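Local coordinates for protein pectate lyase (Paenibacillus sp. 0602, PDB 5GT5) that cleaves polygalacturonate and probably partly methylated pectin by beta-elimination, most likely in an endo mode and with calcium as cofactor, at residues Y7-F12 against G185-W190; I126-E131 against G161-H166; S262-H267 against H286-I291. The protein carries 1 engineered substitution. One frame throughout, in Å; residues are numbered along the deposited sequence.

From the N terminus, 7-12 runs as an irregular segment ahead of the first strand and meets 185-190, on strand 184-194, closing a loop of 172 residues (interaction 1). Within that loop, interaction 2 closes a much shorter one, pairing 126-131 with 161-166 across 29 residues. Interaction 3 follows in series, once interaction 1 has closed, and joins 262-267 to 286-291. Interactions 2 and 3 pair strands of successive coils of the parallel beta-helix expected of this lyase family, whereas interaction 1 lays the N-terminal segment over strand 184-194. That strand lies between 160-165 and 262-271, so interaction 1 touches both of the others, which do not touch each other.

Interaction 1. Residues Y7-F12 against G185-W190; sequences YNLTGF and GVTISW
In Y7 and W190, which meet ring to ring, CG stands anti to the residue's own carbonyl carbon, with chi1 -58° in Y7 and -73° in W190. These rotations help to set the edge of the phenol against a face of the indole in a T-shaped (edge-to-face) stack. The planes stand at 75°, and the ring centroid of Y7 is 5.0 Å from that of the six-membered ring of W190. CE1 of Y7 sits over the centre of the indole, while CD1 of Y7 approaches CE2 of W190 to 3.7 Å. Hydrogen bonds of Y7 OH with R422 and of W190 NE1 with the D6 carbonyl should fix the turn of both rings.

Farther along, the link is polar. T187 points its side chain at the loop, and its OG1 donates to T10 O at 2.7 Å, meeting that oxygen in the carbonyl plane. A side chain on G11 would run into this hydroxyl, and the positive phi of G11 also suits a glycine. Beyond it, the CA of G185 makes a CA-H...O contact of 3.2 Å with F12 O. Between the two ends a water fills in, donating to N8 O at 2.8 Å and to S189 OG at 3.1 Å while accepting from T10 N, so three polar groups are bridged where the chains do not meet directly.

The segments run in roughly opposite directions without forming a strand pair. The 7-12 segment thus lies over the T187 and S189 side of strand 184-194, while V186 and I188 point away from it. It also reaches the flanking strands, with L9 on W163 of strand 160-165 and F12 on S262 of strand 262-271, and helix 419-423 packs against W190.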
ATOM      1  N   TYR A   7      -8.637  21.644  -1.337  1.00 10.21           N
ATOM      2  CA  TYR A   7      -9.324  20.358  -1.309  1.00  9.11           C
ATOM      3  C   TYR A   7      -8.515  19.151  -1.782  1.00  9.01           C
ATOM      4  O   TYR A   7      -9.031  18.042  -1.805  1.00  9.84           O
ATOM      5  CB  TYR A   7     -10.636  20.441  -2.106  1.00  8.57           C
ATOM      6  CG  TYR A   7     -11.541  21.504  -1.576  1.00  8.68           C
ATOM      7  CD1 TYR A   7     -11.771  21.626  -0.239  1.00  9.47           C
ATOM      8  CD2 TYR A   7     -12.150  22.403  -2.420  1.00  9.61           C
ATOM      9  CE1 TYR A   7     -12.583  22.613   0.252  1.00 10.25           C
ATOM     10  CE2 TYR A   7     -12.997  23.361  -1.949  1.00 10.56           C
ATOM     11  CZ  TYR A   7     -13.219  23.479  -0.616  1.00 10.56           C
ATOM     12  OH  TYR A   7     -14.048  24.416  -0.115  1.00 14.36           O
ATOM     13  N   ASN A   8      -7.257  19.373  -2.096  1.00  8.94           N
ATOM     14  CA  ASN A   8      -6.387  18.274  -2.510  1.00 11.79           C
ATOM     15  C   ASN A   8      -6.308  17.157  -1.484  1.00  9.17           C
ATOM     16  O   ASN A   8      -6.321  17.411  -0.275  1.00  9.24           O
ATOM     17  CB  ASN A   8      -4.943  18.738  -2.748  1.00  9.05           C
ATOM     18  CG  ASN A   8      -4.776  19.536  -4.009  1.00 14.98           C
ATOM     19  OD1 ASN A   8      -5.736  19.783  -4.744  1.00 14.37           O
ATOM     20  ND2 ASN A   8      -3.566  20.037  -4.206  1.00 15.11           N
ATOM     21  N   LEU A   9      -6.178  15.935  -1.981  1.00  8.86           N
ATOM     22  CA  LEU A   9      -5.789  14.806  -1.141  1.00  8.78           C
ATOM     23  C   LEU A   9      -4.389  15.050  -0.579  1.00 10.09           C
ATOM     24  O   LEU A   9      -3.458  15.361  -1.331  1.00 12.16           O
ATOM     25  CB  LEU A   9      -5.808  13.524  -1.976  1.00  9.61           C
ATOM     26  CG  LEU A   9      -5.141  12.293  -1.357  1.00 10.31           C
ATOM     27  CD1 LEU A   9      -5.852  11.857  -0.062  1.00 11.20           C
ATOM     28  CD2 LEU A   9      -5.207  11.167  -2.374  1.00 10.14           C
ATOM     29  N   THR A  10      -4.255  14.949   0.741  1.00  8.52           N
ATOM     30  CA  THR A  10      -2.948  15.020   1.404  1.00  7.89           C
ATOM     31  C   THR A  10      -2.822  13.877   2.404  1.00  7.61           C
ATOM     32  O   THR A  10      -3.771  13.122   2.649  1.00  9.51           O
ATOM     33  CB  THR A  10      -2.781  16.325   2.176  1.00  9.70           C
ATOM     34  OG1 THR A  10      -3.688  16.302   3.288  1.00 10.19           O
ATOM     35  CG2 THR A  10      -3.118  17.532   1.320  1.00 12.22           C
ATOM     36  N   GLY A  11      -1.637  13.739   2.973  1.00  7.01           N
ATOM     37  CA  GLY A  11      -1.463  12.899   4.160  1.00  9.33           C
ATOM     38  C   GLY A  11      -1.183  11.459   3.817  1.00  7.83           C
ATOM     39  O   GLY A  11      -0.723  11.152   2.697  1.00  8.40           O
ATOM     40  N   PHE A  12      -1.468  10.538   4.734  1.00  6.41           N
ATOM     41  CA  PHE A  12      -1.029   9.159   4.536  1.00  5.80           C
ATOM     42  C   PHE A  12      -1.723   8.456   3.380  1.00  5.64           C
ATOM     43  O   PHE A  12      -1.179   7.491   2.839  1.00  8.65           O
ATOM     44  CB  PHE A  12      -1.198   8.336   5.817  1.00  8.06           C
ATOM     45  CG  PHE A  12      -0.190   8.675   6.908  1.00  5.79           C
ATOM     46  CD1 PHE A  12       1.156   8.357   6.774  1.00  9.25           C
ATOM     47  CD2 PHE A  12      -0.597   9.312   8.081  1.00  6.56           C
ATOM     48  CE1 PHE A  12       2.083   8.668   7.776  1.00  9.21           C
ATOM     49  CE2 PHE A  12       0.318   9.612   9.095  1.00  7.52           C
ATOM     50  CZ  PHE A  12       1.657   9.277   8.960  1.00  8.07           C
ATOM     51  N   GLY A 185      -2.329   4.214   5.521  1.00  6.80           N
ATOM     52  CA  GLY A 185      -2.581   5.109   4.405  1.00  7.20           C
ATOM     53  C   GLY A 185      -3.966   5.738   4.430  1.00  5.22           C
ATOM     54  O   GLY A 185      -4.613   5.857   3.386  1.00  6.85           O
ATOM     55  N   VAL A 186      -4.437   6.151   5.601  1.00  6.11           N
ATOM     56  CA  VAL A 186      -5.778   6.701   5.728  1.00  5.99           C
ATOM     57  C   VAL A 186      -5.693   8.219   5.882  1.00  4.01           C
ATOM     58  O   VAL A 186      -4.886   8.712   6.665  1.00  6.07           O
ATOM     59  CB  VAL A 186      -6.483   6.109   6.958  1.00  6.17           C
ATOM     60  CG1 VAL A 186      -7.911   6.680   7.102  1.00  6.51           C
ATOM     61  CG2 VAL A 186      -6.466   4.586   6.902  1.00  8.04           C
ATOM     62  N   THR A 187      -6.510   8.938   5.107  1.00  5.84           N
ATOM     63  CA  THR A 187      -6.727  10.362   5.325  1.00  5.55           C
ATOM     64  C   THR A 187      -8.198  10.609   5.479  1.00  4.38           C
ATOM     65  O   THR A 187      -8.997  10.162   4.643  1.00  5.44           O
ATOM     66  CB  THR A 187      -6.184  11.232   4.179  1.00  5.36           C
ATOM     67  OG1 THR A 187      -4.758  11.113   4.150  1.00  7.21           O
ATOM     68  CG2 THR A 187      -6.570  12.718   4.388  1.00  7.23           C
ATOM     69  N   ILE A 188      -8.556  11.321   6.546  1.00  4.54           N
ATOM     70  CA  ILE A 188      -9.915  11.804   6.688  1.00  4.06           C
ATOM     71  C   ILE A 188      -9.915  13.328   6.711  1.00  5.67           C
ATOM     72  O   ILE A 188      -9.303  13.940   7.601  1.00  5.94           O
ATOM     73  CB  ILE A 188     -10.603  11.254   7.972  1.00  4.04           C
ATOM     74  CG1 ILE A 188     -10.482   9.718   8.078  1.00  6.32           C
ATOM     75  CG2 ILE A 188     -12.059  11.708   8.012  1.00  5.59           C
ATOM     76  CD1 ILE A 188     -11.166   9.082   9.322  1.00  7.69           C
ATOM     77  N   SER A 189     -10.578  13.951   5.719  1.00  6.64           N
ATOM     78  CA  SER A 189     -10.466  15.403   5.574  1.00  5.35           C
ATOM     79  C   SER A 189     -11.785  16.070   5.254  1.00  6.61           C
ATOM     80  O   SER A 189     -12.719  15.436   4.730  1.00  6.27           O
ATOM     81  CB  SER A 189      -9.416  15.791   4.528  1.00  7.73           C
ATOM     82  OG  SER A 189      -9.745  15.267   3.243  1.00  7.34           O
ATOM     83  N   TRP A 190     -11.875  17.350   5.609  1.00  5.91           N
ATOM     84  CA  TRP A 190     -13.008  18.183   5.239  1.00  5.56           C
ATOM     85  C   TRP A 190     -14.334  17.573   5.664  1.00  5.35           C
ATOM     86  O   TRP A 190     -15.329  17.672   4.946  1.00  6.92           O
ATOM     87  CB  TRP A 190     -12.990  18.499   3.712  1.00  6.12           C
ATOM     88  CG  TRP A 190     -11.906  19.477   3.395  1.00  7.17           C
ATOM     89  CD1 TRP A 190     -10.682  19.216   2.827  1.00  9.60           C
ATOM     90  CD2 TRP A 190     -11.923  20.883   3.685  1.00  7.61           C
ATOM     91  NE1 TRP A 190      -9.947  20.389   2.740  1.00 10.06           N
ATOM     92  CE2 TRP A 190     -10.698  21.419   3.246  1.00  9.11           C
ATOM     93  CE3 TRP A 190     -12.879  21.742   4.221  1.00 10.12           C
ATOM     94  CZ2 TRP A 190     -10.385  22.770   3.383  1.00 11.93           C
ATOM     95  CZ3 TRP A 190     -12.564  23.098   4.343  1.00  9.40           C
ATOM     96  CH2 TRP A 190     -11.332  23.587   3.931  1.00  8.56           C
TER
HETATM   97  O   HOH W   1      -6.982  15.731   1.905  1.00  7.61           O

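Interaction 2. Residues I126-E131 against G161-H166; sequences IIRNLE and GVWIDH
R128 lays its guanidinium across W163 in the tight part of the contact: CZ of R128 sits 3.4 Å from CH2 of W163, with the planes 33° apart. A bend at chi3 (85°) turns the group back beside D165, which it grips side-on with two nitrogens on one oxygen, NE at 2.9 Å and NH2 at 3.2 Å from D165 OD1. Both arrive from above the carboxylate plane. H166 ND1 donates to the same OD1 at 2.7 Å, from the syn side but tilted out of that plane, so three N-H groups converge on one oxygen, probably steadying its charge. Replacing R128 with an alanine would remove the guanidinium packed over W163 CH2, and D165 is likely to lose its cationic partner.

The looser parts, still buried, are the indole edge, where I126 CD1 lies 4.0 Å from W163 CE3, and the flank of the salt bridge, where a water donates to D165 OD2 and accepts weakly from R128 NH2.

Parallel backbone bonds, such as I127 N to W163 O at 2.8 Å, join the strands. Beyond them lie 102-106, beside 125-128, and 184-194, beside 160-165, where S189 binds D165 OD2 and W190 stacks on H166.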
ATOM      1  N   ILE A 126     -11.819   5.583  -2.096  1.00  6.28           N
ATOM      2  CA  ILE A 126     -12.181   6.979  -1.849  1.00  6.15           C
ATOM      3  C   ILE A 126     -13.685   7.010  -1.558  1.00  5.67           C
ATOM      4  O   ILE A 126     -14.483   6.413  -2.304  1.00  7.43           O
ATOM      5  CB  ILE A 126     -11.845   7.874  -3.062  1.00  6.87           C
ATOM      6  CG1 ILE A 126     -10.331   7.894  -3.291  1.00  8.15           C
ATOM      7  CG2 ILE A 126     -12.471   9.268  -2.901  1.00  8.35           C
ATOM      8  CD1 ILE A 126      -9.907   8.793  -4.463  1.00  9.38           C
ATOM      9  N   ILE A 127     -14.063   7.674  -0.467  1.00  5.19           N
ATOM     10  CA  ILE A 127     -15.466   7.831  -0.048  1.00  4.77           C
ATOM     11  C   ILE A 127     -15.706   9.319   0.175  1.00  5.66           C
ATOM     12  O   ILE A 127     -15.090   9.925   1.064  1.00  6.64           O
ATOM     13  CB  ILE A 127     -15.775   7.038   1.214  1.00  4.35           C
ATOM     14  CG1 ILE A 127     -15.520   5.548   0.969  1.00  5.74           C
ATOM     15  CG2 ILE A 127     -17.219   7.322   1.667  1.00  6.38           C
ATOM     16  CD1 ILE A 127     -15.513   4.689   2.242  1.00  8.65           C
ATOM     17  N   ARG A 128     -16.574   9.936  -0.639  1.00  5.98           N
ATOM     18  CA  ARG A 128     -16.739  11.395  -0.559  1.00  6.10           C
ATOM     19  C   ARG A 128     -18.166  11.887  -0.670  1.00  5.31           C
ATOM     20  O   ARG A 128     -19.020  11.322  -1.396  1.00  6.27           O
ATOM     21  CB  ARG A 128     -15.888  12.106  -1.634  1.00  5.89           C
ATOM     22  CG  ARG A 128     -14.391  11.900  -1.423  1.00  5.75           C
ATOM     23  CD  ARG A 128     -13.607  12.547  -2.553  1.00  6.60           C
ATOM     24  NE  ARG A 128     -13.363  13.974  -2.330  1.00  7.93           N
ATOM     25  CZ  ARG A 128     -12.786  14.775  -3.224  1.00  8.14           C
ATOM     26  NH1 ARG A 128     -12.482  14.307  -4.440  1.00  9.06           N
ATOM     27  NH2 ARG A 128     -12.523  16.045  -2.911  1.00 10.18           N
ATOM     28  N   ASN A 129     -18.418  13.000   0.032  1.00  5.31           N
ATOM     29  CA  ASN A 129     -19.696  13.733  -0.072  1.00  5.51           C
ATOM     30  C   ASN A 129     -20.918  12.904   0.280  1.00  6.09           C
ATOM     31  O   ASN A 129     -21.963  12.969  -0.412  1.00  7.08           O
ATOM     32  CB  ASN A 129     -19.858  14.381  -1.456  1.00  6.02           C
ATOM     33  CG  ASN A 129     -20.733  15.596  -1.396  1.00  5.46           C
ATOM     34  OD1 ASN A 129     -20.748  16.294  -0.377  1.00  6.90           O
ATOM     35  ND2 ASN A 129     -21.444  15.884  -2.467  1.00  7.40           N
ATOM     36  N   LEU A 130     -20.795  12.122   1.349  1.00  6.09           N
ATOM     37  CA  LEU A 130     -21.901  11.334   1.880  1.00  6.36           C
ATOM     38  C   LEU A 130     -22.131  11.675   3.334  1.00  6.03           C
ATOM     39  O   LEU A 130     -21.172  11.961   4.089  1.00  6.88           O
ATOM     40  CB  LEU A 130     -21.611   9.856   1.761  1.00  7.48           C
ATOM     41  CG  LEU A 130     -21.551   9.406   0.315  1.00  6.73           C
ATOM     42  CD1 LEU A 130     -20.871   8.067   0.272  1.00 10.20           C
ATOM     43  CD2 LEU A 130     -22.977   9.299  -0.210  1.00  9.21           C
ATOM     44  N   GLU A 131     -23.399  11.678   3.739  1.00  6.10           N
ATOM     45  CA  GLU A 131     -23.782  11.857   5.134  1.00  8.43           C
ATOM     46  C   GLU A 131     -24.266  10.520   5.684  1.00  8.86           C
ATOM     47  O   GLU A 131     -24.976   9.774   5.007  1.00 10.78           O
ATOM     48  CB  GLU A 131     -24.854  12.941   5.289  1.00  7.23           C
ATOM     49  CG  GLU A 131     -25.335  13.070   6.754  1.00  6.03           C
ATOM     50  CD  GLU A 131     -26.098  14.343   7.025  1.00  9.65           C
ATOM     51  OE1 GLU A 131     -26.373  15.129   6.096  1.00 14.21           O
ATOM     52  OE2 GLU A 131     -26.459  14.556   8.203  1.00 10.07           O
ATOM     53  N   GLY A 161      -4.631   2.644   1.898  1.00  5.72           N
ATOM     54  CA  GLY A 161      -5.026   3.759   1.048  1.00  6.22           C
ATOM     55  C   GLY A 161      -6.520   3.985   1.055  1.00  7.21           C
ATOM     56  O   GLY A 161      -7.252   3.402   0.265  1.00  6.85           O
ATOM     57  N   VAL A 162      -6.981   4.801   1.992  1.00  5.30           N
ATOM     58  CA  VAL A 162      -8.384   5.128   2.142  1.00  4.14           C
ATOM     59  C   VAL A 162      -8.477   6.622   2.369  1.00  6.19           C
ATOM     60  O   VAL A 162      -7.872   7.132   3.310  1.00  6.67           O
ATOM     61  CB  VAL A 162      -9.023   4.390   3.337  1.00  5.00           C
ATOM     62  CG1 VAL A 162     -10.509   4.767   3.437  1.00  6.60           C
ATOM     63  CG2 VAL A 162      -8.869   2.857   3.203  1.00  7.13           C
ATOM     64  N   TRP A 163      -9.260   7.305   1.535  1.00  5.73           N
ATOM     65  CA  TRP A 163      -9.542   8.714   1.693  1.00  4.48           C
ATOM     66  C   TRP A 163     -11.035   8.870   1.943  1.00  5.76           C
ATOM     67  O   TRP A 163     -11.847   8.549   1.074  1.00  6.47           O
ATOM     68  CB  TRP A 163      -9.134   9.468   0.411  1.00  7.22           C
ATOM     69  CG  TRP A 163      -9.183  10.959   0.529  1.00  6.89           C
ATOM     70  CD1 TRP A 163      -9.057  11.684   1.686  1.00  7.44           C
ATOM     71  CD2 TRP A 163      -9.349  11.922  -0.541  1.00  5.80           C
ATOM     72  NE1 TRP A 163      -9.116  13.045   1.397  1.00  6.26           N
ATOM     73  CE2 TRP A 163      -9.317  13.212   0.053  1.00  6.78           C
ATOM     74  CE3 TRP A 163      -9.556  11.820  -1.928  1.00  7.35           C
ATOM     75  CZ2 TRP A 163      -9.444  14.392  -0.700  1.00  8.13           C
ATOM     76  CZ3 TRP A 163      -9.669  12.988  -2.665  1.00  7.57           C
ATOM     77  CH2 TRP A 163      -9.624  14.251  -2.062  1.00  7.12           C
ATOM     78  N   ILE A 164     -11.392   9.383   3.116  1.00  5.48           N
ATOM     79  CA  ILE A 164     -12.759   9.747   3.449  1.00  5.72           C
ATOM     80  C   ILE A 164     -12.789  11.264   3.513  1.00  5.89           C
ATOM     81  O   ILE A 164     -12.041  11.862   4.297  1.00  6.71           O
ATOM     82  CB  ILE A 164     -13.169   9.144   4.782  1.00  5.89           C
ATOM     83  CG1 ILE A 164     -13.225   7.612   4.643  1.00  7.18           C
ATOM     84  CG2 ILE A 164     -14.560   9.679   5.204  1.00  7.40           C
ATOM     85  CD1 ILE A 164     -13.121   6.849   5.967  1.00  8.11           C
ATOM     86  N   ASP A 165     -13.627  11.909   2.692  1.00  5.38           N
ATOM     87  CA  ASP A 165     -13.498  13.353   2.548  1.00  6.27           C
ATOM     88  C   ASP A 165     -14.838  14.016   2.253  1.00  4.74           C
ATOM     89  O   ASP A 165     -15.662  13.460   1.530  1.00  6.18           O
ATOM     90  CB  ASP A 165     -12.460  13.673   1.447  1.00  7.15           C
ATOM     91  CG  ASP A 165     -12.482  15.117   1.036  1.00  6.94           C
ATOM     92  OD1 ASP A 165     -13.287  15.441   0.122  1.00  8.70           O
ATOM     93  OD2 ASP A 165     -11.744  15.950   1.613  1.00  7.80           O
ATOM     94  N   HIS A 166     -15.076  15.183   2.851  1.00  6.17           N
ATOM     95  CA  HIS A 166     -16.368  15.864   2.684  1.00  5.74           C
ATOM     96  C   HIS A 166     -17.553  14.967   3.042  1.00  6.65           C
ATOM     97  O   HIS A 166     -18.604  14.965   2.392  1.00  6.32           O
ATOM     98  CB  HIS A 166     -16.508  16.449   1.269  1.00  6.31           C
ATOM     99  CG  HIS A 166     -15.772  17.741   1.080  1.00  5.82           C
ATOM    100  ND1 HIS A 166     -14.500  17.804   0.553  1.00  6.74           N
ATOM    101  CD2 HIS A 166     -16.142  19.010   1.369  1.00  7.31           C
ATOM    102  CE1 HIS A 166     -14.117  19.077   0.510  1.00  7.66           C
ATOM    103  NE2 HIS A 166     -15.078  19.821   1.025  1.00  7.27           N
TER
HETATM  104  O   HOH W   2     -11.476  17.697  -0.534  1.00  9.50           O

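Interaction 3. Residues S262-H267 against H286-I291; sequences SITLHH and HAYNII
H266 runs alongside Y288 with both rings extending in the same direction, each with its CG set between backbone N and carbonyl carbon (chi1 78° in H266). Followed outward, H266 first offers CB, which stands 3.4 Å above the centroid of the Y288 ring in a CH-pi contact and 3.1 Å from Y288 O. CG comes next, 3.3 Å from Y288 CZ. The imidazole then extends past the phenol ring: the planes are only 6° apart but slid so far that Y288 OH, not the ring, lies over the imidazole centre, 3.4 Å from CD2, 3.6 Å from CE1 and 3.5 Å from NE2 of H266. On the other branch, ND1 of H266 meets ND1 of H267 at 2.8 Å in a nearly straight hydrogen bond.

H267 is flanked in turn by N289, whose CB makes a CH-pi contact over the imidazole face. Both occupy the kind of left-handed turn position where parallel beta-helix pectate lyases carry their asparagine ladder, here with a histidine beside the asparagine. Regular parallel bonding precedes it, including L265 N to H286 O at 2.8 Å, and on the opposite face L265 CB packs on A287 CB.

Outside partners complete the network: D414 binds H267 NE2, and T10 binds Y288 OH. One ND1 must lack a proton to accept, so at least one imidazole is probably neutral; which one donates is not settled.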
ATOM      1  N   SER A 262      -1.556   4.002  10.144  1.00  4.84           N
ATOM      2  CA  SER A 262      -1.263   5.402   9.881  1.00  5.59           C
ATOM      3  C   SER A 262      -2.535   6.112   9.449  1.00  6.93           C
ATOM      4  O   SER A 262      -3.377   5.568   8.682  1.00  6.48           O
ATOM      5  CB  SER A 262      -0.126   5.593   8.867  1.00  6.14           C
ATOM      6  OG  SER A 262      -0.466   5.102   7.563  1.00  7.92           O
ATOM      7  N   ILE A 263      -2.702   7.314   9.997  1.00  6.01           N
ATOM      8  CA  ILE A 263      -3.877   8.119   9.706  1.00  4.52           C
ATOM      9  C   ILE A 263      -3.585   9.620   9.793  1.00  5.98           C
ATOM     10  O   ILE A 263      -2.858  10.073  10.681  1.00  6.88           O
ATOM     11  CB  ILE A 263      -5.051   7.715  10.634  1.00  4.83           C
ATOM     12  CG1 ILE A 263      -6.332   8.405  10.194  1.00  6.87           C
ATOM     13  CG2 ILE A 263      -4.790   8.026  12.118  1.00  8.41           C
ATOM     14  CD1 ILE A 263      -7.595   7.767  10.810  1.00  7.72           C
ATOM     15  N   THR A 264      -4.134  10.366   8.838  1.00  6.16           N
ATOM     16  CA  THR A 264      -4.119  11.822   8.839  1.00  5.64           C
ATOM     17  C   THR A 264      -5.534  12.313   8.966  1.00  6.50           C
ATOM     18  O   THR A 264      -6.420  11.871   8.211  1.00  6.55           O
ATOM     19  CB  THR A 264      -3.551  12.372   7.517  1.00  6.03           C
ATOM     20  OG1 THR A 264      -2.261  11.797   7.289  1.00  6.25           O
ATOM     21  CG2 THR A 264      -3.456  13.892   7.535  1.00  7.95           C
ATOM     22  N   LEU A 265      -5.760  13.250   9.896  1.00  5.78           N
ATOM     23  CA  LEU A 265      -7.054  13.957  10.045  1.00  4.74           C
ATOM     24  C   LEU A 265      -6.813  15.441   9.773  1.00  6.44           C
ATOM     25  O   LEU A 265      -5.914  16.027  10.382  1.00  6.88           O
ATOM     26  CB  LEU A 265      -7.573  13.828  11.486  1.00  7.19           C
ATOM     27  CG  LEU A 265      -7.619  12.407  12.064  1.00  6.90           C
ATOM     28  CD1 LEU A 265      -8.036  12.449  13.523  1.00  8.73           C
ATOM     29  CD2 LEU A 265      -8.570  11.514  11.254  1.00  8.55           C
ATOM     30  N   HIS A 266      -7.584  16.079   8.903  1.00  6.63           N
ATOM     31  CA  HIS A 266      -7.375  17.513   8.709  1.00  5.70           C
ATOM     32  C   HIS A 266      -8.593  18.226   8.184  1.00  5.68           C
ATOM     33  O   HIS A 266      -9.393  17.646   7.423  1.00  6.30           O
ATOM     34  CB  HIS A 266      -6.112  17.827   7.875  1.00  5.35           C
ATOM     35  CG  HIS A 266      -6.263  17.638   6.411  1.00  7.03           C
ATOM     36  ND1 HIS A 266      -6.730  18.640   5.576  1.00  9.16           N
ATOM     37  CD2 HIS A 266      -5.975  16.585   5.604  1.00  6.86           C
ATOM     38  CE1 HIS A 266      -6.744  18.201   4.338  1.00  7.65           C
ATOM     39  NE2 HIS A 266      -6.286  16.951   4.321  1.00  8.04           N
ATOM     40  N   HIS A 267      -8.750  19.488   8.608  1.00  7.51           N
ATOM     41  CA  HIS A 267      -9.918  20.294   8.207  1.00  5.77           C
ATOM     42  C   HIS A 267     -11.223  19.569   8.539  1.00  6.78           C
ATOM     43  O   HIS A 267     -12.205  19.615   7.799  1.00  7.32           O
ATOM     44  CB  HIS A 267      -9.817  20.727   6.720  1.00  8.43           C
ATOM     45  CG  HIS A 267      -8.695  21.684   6.475  1.00  9.15           C
ATOM     46  ND1 HIS A 267      -7.396  21.274   6.216  1.00  8.11           N
ATOM     47  CD2 HIS A 267      -8.639  23.045   6.538  1.00  9.59           C
ATOM     48  CE1 HIS A 267      -6.606  22.324   6.134  1.00  8.44           C
ATOM     49  NE2 HIS A 267      -7.344  23.419   6.305  1.00  9.54           N
ATOM     50  N   HIS A 286      -1.601  11.843  12.606  1.00  6.53           N
ATOM     51  CA  HIS A 286      -1.337  13.269  12.445  1.00  5.35           C
ATOM     52  C   HIS A 286      -2.657  13.987  12.226  1.00  9.49           C
ATOM     53  O   HIS A 286      -3.374  13.690  11.252  1.00  7.24           O
ATOM     54  CB  HIS A 286      -0.384  13.462  11.249  1.00  7.44           C
ATOM     55  CG  HIS A 286      -0.082  14.898  10.922  1.00  7.55           C
ATOM     56  ND1 HIS A 286       0.070  15.338   9.625  1.00  7.96           N
ATOM     57  CD2 HIS A 286       0.159  15.963  11.719  1.00  8.50           C
ATOM     58  CE1 HIS A 286       0.341  16.633   9.633  1.00  8.82           C
ATOM     59  NE2 HIS A 286       0.388  17.043  10.881  1.00  8.20           N
ATOM     60  N   ALA A 287      -2.981  14.913  13.127  1.00  6.58           N
ATOM     61  CA  ALA A 287      -4.135  15.789  12.965  1.00  5.45           C
ATOM     62  C   ALA A 287      -3.636  17.219  12.806  1.00  8.64           C
ATOM     63  O   ALA A 287      -2.841  17.715  13.608  1.00  8.95           O
ATOM     64  CB  ALA A 287      -5.063  15.678  14.142  1.00  5.06           C
ATOM     65  N   TYR A 288      -4.077  17.870  11.743  1.00  6.46           N
ATOM     66  CA  TYR A 288      -3.785  19.288  11.570  1.00  7.57           C
ATOM     67  C   TYR A 288      -5.019  20.053  11.157  1.00  6.15           C
ATOM     68  O   TYR A 288      -5.882  19.543  10.444  1.00  6.11           O
ATOM     69  CB  TYR A 288      -2.616  19.526  10.604  1.00  7.97           C
ATOM     70  CG  TYR A 288      -2.822  19.223   9.114  1.00  8.33           C
ATOM     71  CD1 TYR A 288      -2.570  17.946   8.598  1.00  7.32           C
ATOM     72  CD2 TYR A 288      -3.211  20.235   8.210  1.00  8.59           C
ATOM     73  CE1 TYR A 288      -2.673  17.693   7.238  1.00  8.89           C
ATOM     74  CE2 TYR A 288      -3.337  19.978   6.835  1.00  8.72           C
ATOM     75  CZ  TYR A 288      -3.091  18.700   6.374  1.00  8.76           C
ATOM     76  OH  TYR A 288      -3.202  18.428   5.031  1.00 10.62           O
ATOM     77  N   ASN A 289      -5.134  21.296  11.628  1.00  7.55           N
ATOM     78  CA  ASN A 289      -6.278  22.139  11.274  1.00  5.76           C
ATOM     79  C   ASN A 289      -7.592  21.416  11.522  1.00  5.72           C
ATOM     80  O   ASN A 289      -8.482  21.423  10.669  1.00  8.17           O
ATOM     81  CB  ASN A 289      -6.219  22.588   9.805  1.00  7.52           C
ATOM     82  CG  ASN A 289      -5.090  23.593   9.504  1.00  9.05           C
ATOM     83  OD1 ASN A 289      -4.659  23.679   8.352  1.00 10.83           O
ATOM     84  ND2 ASN A 289      -4.642  24.360  10.499  1.00  9.03           N
ATOM     85  N   ILE A 290      -7.709  20.793  12.697  1.00  7.09           N
ATOM     86  CA  ILE A 290      -9.008  20.233  13.111  1.00  6.43           C
ATOM     87  C   ILE A 290      -9.591  21.063  14.232  1.00  6.73           C
ATOM     88  O   ILE A 290      -8.870  21.856  14.854  1.00  7.01           O
ATOM     89  CB  ILE A 290      -8.947  18.722  13.513  1.00  5.58           C
ATOM     90  CG1 ILE A 290      -8.105  18.485  14.781  1.00  7.11           C
ATOM     91  CG2 ILE A 290      -8.427  17.885  12.305  1.00  8.04           C
ATOM     92  CD1 ILE A 290      -8.365  17.103  15.411  1.00  8.40           C
ATOM     93  N   ILE A 291     -10.891  20.901  14.474  1.00  6.16           N
ATOM     94  CA  ILE A 291     -11.597  21.562  15.573  1.00  6.95           C
ATOM     95  C   ILE A 291     -12.227  20.500  16.449  1.00  7.81           C
ATOM     96  O   ILE A 291     -12.929  19.616  15.931  1.00  7.63           O
ATOM     97  CB  ILE A 291     -12.701  22.478  15.047  1.00  7.11           C
ATOM     98  CG1 ILE A 291     -12.080  23.586  14.194  1.00  9.73           C
ATOM     99  CG2 ILE A 291     -13.499  23.093  16.204  1.00  8.90           C
ATOM    100  CD1 ILE A 291     -13.111  24.484  13.562  1.00 13.56           C
TER